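Local coordinates for protein endo-beta-1,4-glucanase (cellulase B) (Bacillus halodurans, PDB 4V2X) that probably hydrolyses beta-1,4-linked glucans such as cellulose, joining a family 5 glycoside hydrolase module to an immunoglobulin-like module and a CBM46 carbohydrate-binding module, at residues Trp112-Ile124 / Met169-Asn181. Sequence-based numbering, arbitrary orientation. Where two conformers were deposited one is given.
Sequences WENRIGGAPDYPI and MVKYRSLWEQLSN
Lys171 lies across one face of the Tyr122 ring and shows how a long side chain can serve an aromatic ring and a carboxylate at once. Lys171 CB starts over the CE2 rim, 3.7 Å from Tyr122 CE2. Lys171 CG then sits almost exactly above the middle of the Tyr122 ring, 3.5 Å from the centroid and only 5° off the normal, a CH-pi contact. CD has moved on to Tyr122 CE1, CE touches Ile116 CD1, and Lys171 NZ ends in a salt bridge 2.7 Å from Glu113 OE1, on the syn lone pair of the carboxylate. With CG anti to the backbone N (chi1 -170°) and every later torsion extended, the chain spans this whole path. Lys171 also makes a cation-pi contact with Trp157. The backbone of Gly118 and Ala119 lies toward the rim of the opposite face of Tyr122, which is therefore sandwiched. Losing the ring of Tyr122 to an alanine would probably leave the Lys171 methylenes without their platform and its ammonium freer to swing from Glu113.

Further along helix 165-183, the Gln178 amide reads the loop backbone with both ends. Gln178 NE2 donates to Tyr122 O at 2.8 Å, nearly straight at 171° although well above that carbonyl plane, while Gln178 OE1 receives Ile124 N at 2.9 Å on an in-plane lone pair. Beside this clamp, Leu175 CD2 touches both Ile116 CG2 and Ile124 CG1, and Leu179 CD2 reaches Trp112 CH2 at 3.5 Å. The Trp112 indole N-H is used elsewhere, on Asn149 O.

In this (beta/alpha)8 barrel, the contact fastens the loop after strand 105-108 to the outer helix 165-183. With backbone groups of an irregular loop met by one amide, and a lysine both stacked and paired, polar and apolar contacts together probably hold the loop's path.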
ATOM      1  N   TRP A 112      20.191 -13.009  14.991  1.00 13.93           N
ATOM      2  CA  TRP A 112      20.442 -14.382  14.549  1.00 14.37           C
ATOM      3  C   TRP A 112      21.636 -14.485  13.608  1.00 14.82           C
ATOM      4  O   TRP A 112      22.344 -15.481  13.631  1.00 15.03           O
ATOM      5  CB  TRP A 112      19.168 -14.967  13.942  1.00 14.80           C
ATOM      6  CG  TRP A 112      18.040 -14.925  14.923  1.00 14.30           C
ATOM      7  CD1 TRP A 112      17.082 -13.959  15.025  1.00 14.05           C
ATOM      8  CD2 TRP A 112      17.784 -15.855  15.976  1.00 14.33           C
ATOM      9  NE1 TRP A 112      16.234 -14.235  16.068  1.00 14.21           N
ATOM     10  CE2 TRP A 112      16.639 -15.400  16.668  1.00 13.75           C
ATOM     11  CE3 TRP A 112      18.417 -17.028  16.413  1.00 14.87           C
ATOM     12  CZ2 TRP A 112      16.109 -16.079  17.759  1.00 14.13           C
ATOM     13  CZ3 TRP A 112      17.887 -17.698  17.489  1.00 14.60           C
ATOM     14  CH2 TRP A 112      16.744 -17.223  18.156  1.00 14.10           C
ATOM     15  N   GLU A 113      21.862 -13.450  12.798  1.00 15.45           N
ATOM     16  CA  GLU A 113      23.094 -13.343  12.019  1.00 17.70           C
ATOM     17  C   GLU A 113      24.305 -13.647  12.915  1.00 18.67           C
ATOM     18  O   GLU A 113      24.363 -13.187  14.059  1.00 19.78           O
ATOM     19  CB  GLU A 113      23.219 -11.942  11.415  1.00 19.40           C
ATOM     20  CG  GLU A 113      24.337 -11.797  10.392  1.00 21.68           C
ATOM     21  CD  GLU A 113      23.932 -12.195   8.977  1.00 24.11           C
ATOM     22  OE1 GLU A 113      23.050 -13.049   8.790  1.00 24.37           O
ATOM     23  OE2 GLU A 113      24.509 -11.641   8.025  1.00 31.69           O
ATOM     24  N   ASN A 114      25.253 -14.427  12.385  1.00 20.79           N
ATOM     25  CA  ASN A 114      26.452 -14.916  13.113  1.00 20.96           C
ATOM     26  C   ASN A 114      26.201 -16.169  13.953  1.00 20.66           C
ATOM     27  O   ASN A 114      27.149 -16.743  14.483  1.00 22.14           O
ATOM     28  CB  ASN A 114      27.118 -13.849  14.007  1.00 22.07           C
ATOM     29  CG  ASN A 114      27.532 -12.603  13.244  1.00 24.48           C
ATOM     30  OD1 ASN A 114      27.239 -11.478  13.661  1.00 26.99           O
ATOM     31  ND2 ASN A 114      28.219 -12.795  12.128  1.00 25.54           N
ATOM     32  N   ARG A 115      24.941 -16.582  14.092  1.00 18.45           N
ATOM     33  CA  ARG A 115      24.603 -17.822  14.787  1.00 18.64           C
ATOM     34  C   ARG A 115      23.723 -18.721  13.915  1.00 18.81           C
ATOM     35  O   ARG A 115      22.934 -19.514  14.429  1.00 18.24           O
ATOM     36  CB  ARG A 115      23.904 -17.513  16.116  1.00 17.89           C
ATOM     37  CG  ARG A 115      24.743 -16.675  17.062  1.00 17.68           C
ATOM     38  CD  ARG A 115      24.326 -15.214  17.071  1.00 17.87           C
ATOM     39  NE  ARG A 115      25.189 -14.440  17.962  1.00 16.71           N
ATOM     40  CZ  ARG A 115      24.825 -13.345  18.635  1.00 17.09           C
ATOM     41  NH1 ARG A 115      23.592 -12.851  18.551  1.00 15.71           N
ATOM     42  NH2 ARG A 115      25.715 -12.744  19.421  1.00 18.79           N
ATOM     43  N   ILE A 116      23.871 -18.585  12.600  1.00 19.24           N
ATOM     44  CA  ILE A 116      23.088 -19.356  11.631  1.00 19.89           C
ATOM     45  C   ILE A 116      23.998 -19.888  10.515  1.00 20.48           C
ATOM     46  O   ILE A 116      25.055 -19.320  10.242  1.00 21.15           O
ATOM     47  CB  ILE A 116      21.947 -18.513  11.010  1.00 20.35           C
ATOM     48  CG1 ILE A 116      22.499 -17.227  10.374  1.00 21.12           C
ATOM     49  CG2 ILE A 116      20.896 -18.192  12.064  1.00 20.47           C
ATOM     50  CD1 ILE A 116      21.443 -16.337   9.746  1.00 21.65           C
ATOM     51  N   GLY A 117      23.578 -20.971   9.869  1.00 21.35           N
ATOM     52  CA  GLY A 117      24.281 -21.491   8.701  1.00 22.58           C
ATOM     53  C   GLY A 117      23.977 -20.679   7.452  1.00 23.44           C
ATOM     54  O   GLY A 117      23.347 -19.619   7.517  1.00 23.49           O
ATOM     55  N   GLY A 118      24.427 -21.183   6.308  1.00 25.73           N
ATOM     56  CA  GLY A 118      24.236 -20.496   5.033  1.00 25.83           C
ATOM     57  C   GLY A 118      22.993 -20.940   4.288  1.00 26.70           C
ATOM     58  O   GLY A 118      22.206 -21.758   4.779  1.00 24.43           O
ATOM     59  N   ALA A 119      22.832 -20.395   3.085  1.00 27.04           N
ATOM     60  CA  ALA A 119      21.693 -20.714   2.231  1.00 28.43           C
ATOM     61  C   ALA A 119      21.752 -22.189   1.820  1.00 29.76           C
ATOM     62  O   ALA A 119      22.837 -22.770   1.789  1.00 29.76           O
ATOM     63  CB  ALA A 119      21.701 -19.818   1.002  1.00 28.75           C
ATOM     64  N   PRO A 120      20.610 -22.809   1.521  1.00 30.73           N
ATOM     65  CA  PRO A 120      19.293 -22.174   1.520  1.00 32.53           C
ATOM     66  C   PRO A 120      18.519 -22.307   2.839  1.00 31.30           C
ATOM     67  O   PRO A 120      17.535 -21.594   3.030  1.00 32.43           O
ATOM     68  CB  PRO A 120      18.559 -22.936   0.414  1.00 33.38           C
ATOM     69  CG  PRO A 120      19.150 -24.308   0.460  1.00 33.16           C
ATOM     70  CD  PRO A 120      20.580 -24.147   0.902  1.00 33.46           C
ATOM     71  N   ASP A 121      18.952 -23.202   3.730  1.00 28.88           N
ATOM     72  CA  ASP A 121      18.172 -23.535   4.923  1.00 28.36           C
ATOM     73  C   ASP A 121      18.456 -22.620   6.119  1.00 24.31           C
ATOM     74  O   ASP A 121      17.629 -22.524   7.015  1.00 21.56           O
ATOM     75  CB  ASP A 121      18.391 -25.001   5.329  1.00 32.12           C
ATOM     76  CG  ASP A 121      17.901 -25.990   4.270  1.00 38.45           C
ATOM     77  OD1 ASP A 121      16.907 -25.690   3.574  1.00 40.23           O
ATOM     78  OD2 ASP A 121      18.506 -27.078   4.143  1.00 44.46           O
ATOM     79  N   TYR A 122      19.621 -21.976   6.133  1.00 21.19           N
ATOM     80  CA  TYR A 122      20.014 -21.075   7.222  1.00 20.52           C
ATOM     81  C   TYR A 122      19.777 -21.668   8.617  1.00 20.41           C
ATOM     82  O   TYR A 122      19.100 -21.052   9.455  1.00 18.46           O
ATOM     83  CB  TYR A 122      19.264 -19.753   7.086  1.00 19.88           C
ATOM     84  CG  TYR A 122      19.605 -19.001   5.831  1.00 20.52           C
ATOM     85  CD1 TYR A 122      20.775 -18.259   5.750  1.00 20.24           C
ATOM     86  CD2 TYR A 122      18.759 -19.022   4.726  1.00 20.56           C
ATOM     87  CE1 TYR A 122      21.098 -17.558   4.609  1.00 21.39           C
ATOM     88  CE2 TYR A 122      19.077 -18.324   3.570  1.00 21.31           C
ATOM     89  CZ  TYR A 122      20.245 -17.592   3.522  1.00 20.53           C
ATOM     90  OH  TYR A 122      20.574 -16.878   2.396  1.00 24.35           O
ATOM     91  N   PRO A 123      20.340 -22.861   8.878  1.00 20.50           N
ATOM     92  CA  PRO A 123      20.038 -23.520  10.145  1.00 20.39           C
ATOM     93  C   PRO A 123      20.553 -22.740  11.350  1.00 18.70           C
ATOM     94  O   PRO A 123      21.719 -22.340  11.384  1.00 19.04           O
ATOM     95  CB  PRO A 123      20.769 -24.866  10.027  1.00 21.27           C
ATOM     96  CG  PRO A 123      21.871 -24.612   9.058  1.00 20.83           C
ATOM     97  CD  PRO A 123      21.289 -23.643   8.064  1.00 20.59           C
ATOM     98  N   ILE A 124      19.684 -22.532  12.329  1.00 18.42           N
ATOM     99  CA  ILE A 124      20.071 -21.807  13.529  1.00 17.99           C
ATOM    100  C   ILE A 124      20.971 -22.715  14.361  1.00 18.82           C
ATOM    101  O   ILE A 124      20.651 -23.892  14.552  1.00 19.30           O
ATOM    102  CB  ILE A 124      18.844 -21.355  14.344  1.00 18.28           C
ATOM    103  CG1 ILE A 124      18.027 -20.341  13.538  1.00 18.10           C
ATOM    104  CG2 ILE A 124      19.283 -20.751  15.675  1.00 18.60           C
ATOM    105  CD1 ILE A 124      16.647 -20.070  14.095  1.00 18.65           C
ATOM    106  N   MET A 169      13.730 -12.706   1.435  1.00 17.06           N
ATOM    107  CA  MET A 169      12.522 -13.447   1.798  1.00 19.39           C
ATOM    108  C   MET A 169      12.814 -14.911   2.150  1.00 19.38           C
ATOM    109  O   MET A 169      12.267 -15.434   3.121  1.00 19.08           O
ATOM    110  CB  MET A 169      11.472 -13.359   0.684  1.00 21.95           C
ATOM    111  CG  MET A 169      10.591 -12.113   0.740  1.00 26.72           C
ATOM    112  SD  MET A 169       9.597 -11.898   2.245  1.00 31.78           S
ATOM    113  CE  MET A 169       9.256 -13.597   2.660  1.00 31.61           C
ATOM    114  N   VAL A 170      13.682 -15.559   1.375  1.00 20.34           N
ATOM    115  CA  VAL A 170      14.079 -16.945   1.652  1.00 20.75           C
ATOM    116  C   VAL A 170      14.706 -17.088   3.046  1.00 20.09           C
ATOM    117  O   VAL A 170      14.349 -17.982   3.804  1.00 19.24           O
ATOM    118  CB  VAL A 170      15.058 -17.483   0.577  1.00 22.76           C
ATOM    119  CG1 VAL A 170      15.739 -18.763   1.039  1.00 24.07           C
ATOM    120  CG2 VAL A 170      14.324 -17.722  -0.739  1.00 24.14           C
ATOM    121  N   LYS A 171      15.636 -16.201   3.369  1.00 18.48           N
ATOM    122  CA  LYS A 171      16.322 -16.220   4.662  1.00 17.55           C
ATOM    123  C   LYS A 171      15.379 -15.910   5.831  1.00 16.38           C
ATOM    124  O   LYS A 171      15.380 -16.606   6.848  1.00 16.54           O
ATOM    125  CB  LYS A 171      17.468 -15.214   4.628  1.00 17.67           C
ATOM    126  CG  LYS A 171      18.420 -15.302   5.807  1.00 17.96           C
ATOM    127  CD  LYS A 171      19.642 -14.444   5.558  1.00 17.95           C
ATOM    128  CE  LYS A 171      20.543 -14.369   6.778  1.00 18.31           C
ATOM    129  NZ  LYS A 171      21.793 -13.644   6.468  1.00 19.29           N
ATOM    130  N   TYR A 172      14.574 -14.864   5.665  1.00 15.05           N
ATOM    131  CA  TYR A 172      13.582 -14.451   6.663  1.00 15.06           C
ATOM    132  C   TYR A 172      12.561 -15.560   6.914  1.00 16.06           C
ATOM    133  O   TYR A 172      12.282 -15.901   8.063  1.00 14.85           O
ATOM    134  CB  TYR A 172      12.896 -13.182   6.164  1.00 15.29           C
ATOM    135  CG  TYR A 172      11.862 -12.545   7.056  1.00 14.88           C
ATOM    136  CD1 TYR A 172      12.230 -11.698   8.099  1.00 15.07           C
ATOM    137  CD2 TYR A 172      10.506 -12.717   6.804  1.00 15.39           C
ATOM    138  CE1 TYR A 172      11.276 -11.072   8.890  1.00 15.43           C
ATOM    139  CE2 TYR A 172       9.549 -12.095   7.589  1.00 15.70           C
ATOM    140  CZ  TYR A 172       9.936 -11.277   8.626  1.00 15.51           C
ATOM    141  OH  TYR A 172       8.960 -10.670   9.376  1.00 16.52           O
ATOM    142  N   ARG A 173      12.020 -16.125   5.834  1.00 17.12           N
ATOM    143  CA  ARG A 173      11.082 -17.240   5.938  0.50 17.52           C
ATOM    144  C   ARG A 173      11.706 -18.399   6.711  1.00 17.95           C
ATOM    145  O   ARG A 173      11.082 -18.958   7.607  1.00 18.19           O
ATOM    146  CB  ARG A 173      10.647 -17.698   4.542  0.50 18.50           C
ATOM    147  CG  ARG A 173       9.898 -19.020   4.494  0.50 19.05           C
ATOM    148  CD  ARG A 173       9.355 -19.280   3.098  0.50 19.80           C
ATOM    149  NE  ARG A 173       8.087 -18.598   2.876  0.50 20.38           N
ATOM    150  CZ  ARG A 173       6.921 -19.049   3.324  0.50 21.21           C
ATOM    151  NH1 ARG A 173       6.874 -20.179   4.014  0.50 21.78           N
ATOM    152  NH2 ARG A 173       5.806 -18.372   3.089  0.50 21.89           N
ATOM    153  N   SER A 174      12.939 -18.751   6.361  1.00 18.26           N
ATOM    154  CA  SER A 174      13.606 -19.871   7.019  1.00 19.31           C
ATOM    155  C   SER A 174      13.732 -19.660   8.526  1.00 19.25           C
ATOM    156  O   SER A 174      13.472 -20.569   9.313  1.00 17.84           O
ATOM    157  CB  SER A 174      14.988 -20.119   6.423  1.00 21.08           C
ATOM    158  OG  SER A 174      15.629 -21.157   7.148  1.00 24.33           O
ATOM    159  N   LEU A 175      14.124 -18.458   8.928  1.00 17.43           N
ATOM    160  CA  LEU A 175      14.316 -18.179  10.344  1.00 17.69           C
ATOM    161  C   LEU A 175      12.998 -18.267  11.098  1.00 17.05           C
ATOM    162  O   LEU A 175      12.934 -18.895  12.153  1.00 17.86           O
ATOM    163  CB  LEU A 175      14.986 -16.815  10.556  1.00 17.91           C
ATOM    164  CG  LEU A 175      16.450 -16.706  10.120  1.00 19.73           C
ATOM    165  CD1 LEU A 175      16.988 -15.318  10.426  1.00 20.13           C
ATOM    166  CD2 LEU A 175      17.331 -17.751  10.781  1.00 21.31           C
ATOM    167  N   TRP A 176      11.939 -17.672  10.550  1.00 16.46           N
ATOM    168  CA  TRP A 176      10.658 -17.691  11.240  1.00 16.81           C
ATOM    169  C   TRP A 176       9.977 -19.054  11.187  1.00 17.45           C
ATOM    170  O   TRP A 176       9.251 -19.405  12.105  1.00 18.11           O
ATOM    171  CB  TRP A 176       9.725 -16.588  10.740  1.00 16.06           C
ATOM    172  CG  TRP A 176       9.966 -15.308  11.487  1.00 15.18           C
ATOM    173  CD1 TRP A 176      10.327 -14.107  10.965  1.00 15.13           C
ATOM    174  CD2 TRP A 176       9.905 -15.133  12.907  1.00 15.66           C
ATOM    175  NE1 TRP A 176      10.478 -13.182  11.972  1.00 14.87           N
ATOM    176  CE2 TRP A 176      10.224 -13.790  13.175  1.00 14.81           C
ATOM    177  CE3 TRP A 176       9.598 -15.981  13.979  1.00 15.99           C
ATOM    178  CZ2 TRP A 176      10.253 -13.271  14.470  1.00 15.26           C
ATOM    179  CZ3 TRP A 176       9.631 -15.465  15.265  1.00 16.13           C
ATOM    180  CH2 TRP A 176       9.948 -14.121  15.497  1.00 15.07           C
ATOM    181  N   GLU A 177      10.221 -19.818  10.126  1.00 19.48           N
ATOM    182  CA  GLU A 177       9.788 -21.217  10.103  1.00 20.57           C
ATOM    183  C   GLU A 177      10.433 -22.005  11.248  1.00 19.72           C
ATOM    184  O   GLU A 177       9.744 -22.713  11.983  1.00 20.48           O
ATOM    185  CB  GLU A 177      10.097 -21.865   8.746  1.00 22.25           C
ATOM    186  CG  GLU A 177       9.094 -21.491   7.666  1.00 24.61           C
ATOM    187  CD  GLU A 177       9.431 -22.056   6.300  1.00 29.52           C
ATOM    188  OE1 GLU A 177      10.510 -22.667   6.142  1.00 32.76           O
ATOM    189  OE2 GLU A 177       8.610 -21.878   5.376  1.00 35.99           O
ATOM    190  N   GLN A 178      11.742 -21.845  11.422  1.00 18.93           N
ATOM    191  CA  GLN A 178      12.479 -22.538  12.484  1.00 19.60           C
ATOM    192  C   GLN A 178      12.056 -22.120  13.884  1.00 19.90           C
ATOM    193  O   GLN A 178      11.861 -22.970  14.748  1.00 20.19           O
ATOM    194  CB  GLN A 178      13.983 -22.304  12.348  1.00 19.41           C
ATOM    195  CG  GLN A 178      14.622 -23.023  11.169  1.00 19.06           C
ATOM    196  CD  GLN A 178      16.096 -22.693  11.041  1.00 19.39           C
ATOM    197  OE1 GLN A 178      16.911 -23.176  11.817  1.00 20.65           O
ATOM    198  NE2 GLN A 178      16.442 -21.856  10.075  1.00 19.46           N
ATOM    199  N   LEU A 179      11.950 -20.814  14.117  1.00 18.92           N
ATOM    200  CA  LEU A 179      11.559 -20.324  15.434  1.00 18.86           C
ATOM    201  C   LEU A 179      10.126 -20.695  15.770  1.00 19.28           C
ATOM    202  O   LEU A 179       9.848 -21.123  16.888  1.00 19.50           O
ATOM    203  CB  LEU A 179      11.729 -18.807  15.529  1.00 18.19           C
ATOM    204  CG  LEU A 179      13.174 -18.322  15.464  1.00 17.84           C
ATOM    205  CD1 LEU A 179      13.208 -16.800  15.351  1.00 17.30           C
ATOM    206  CD2 LEU A 179      13.960 -18.802  16.672  1.00 18.23           C
ATOM    207  N   SER A 180       9.220 -20.516  14.809  1.00 19.95           N
ATOM    208  CA  SER A 180       7.815 -20.833  15.036  1.00 21.37           C
ATOM    209  C   SER A 180       7.665 -22.315  15.363  1.00 22.20           C
ATOM    210  O   SER A 180       6.924 -22.666  16.274  1.00 21.28           O
ATOM    211  CB  SER A 180       6.933 -20.414  13.849  1.00 21.92           C
ATOM    212  OG  SER A 180       7.141 -21.217  12.703  1.00 26.56           O
ATOM    213  N   ASN A 181       8.394 -23.173  14.654  1.00 22.69           N
ATOM    214  CA  ASN A 181       8.358 -24.611  14.941  1.00 24.47           C
ATOM    215  C   ASN A 181       8.943 -24.943  16.310  1.00 24.66           C
ATOM    216  O   ASN A 181       8.320 -25.670  17.091  1.00 24.70           O
ATOM    217  CB  ASN A 181       9.095 -25.406  13.870  1.00 26.51           C
ATOM    218  CG  ASN A 181       9.059 -26.900  14.139  1.00 29.54           C
ATOM    219  OD1 ASN A 181      10.066 -27.495  14.507  1.00 32.86           O
ATOM    220  ND2 ASN A 181       7.889 -27.499  13.991  1.00 29.60           N
TER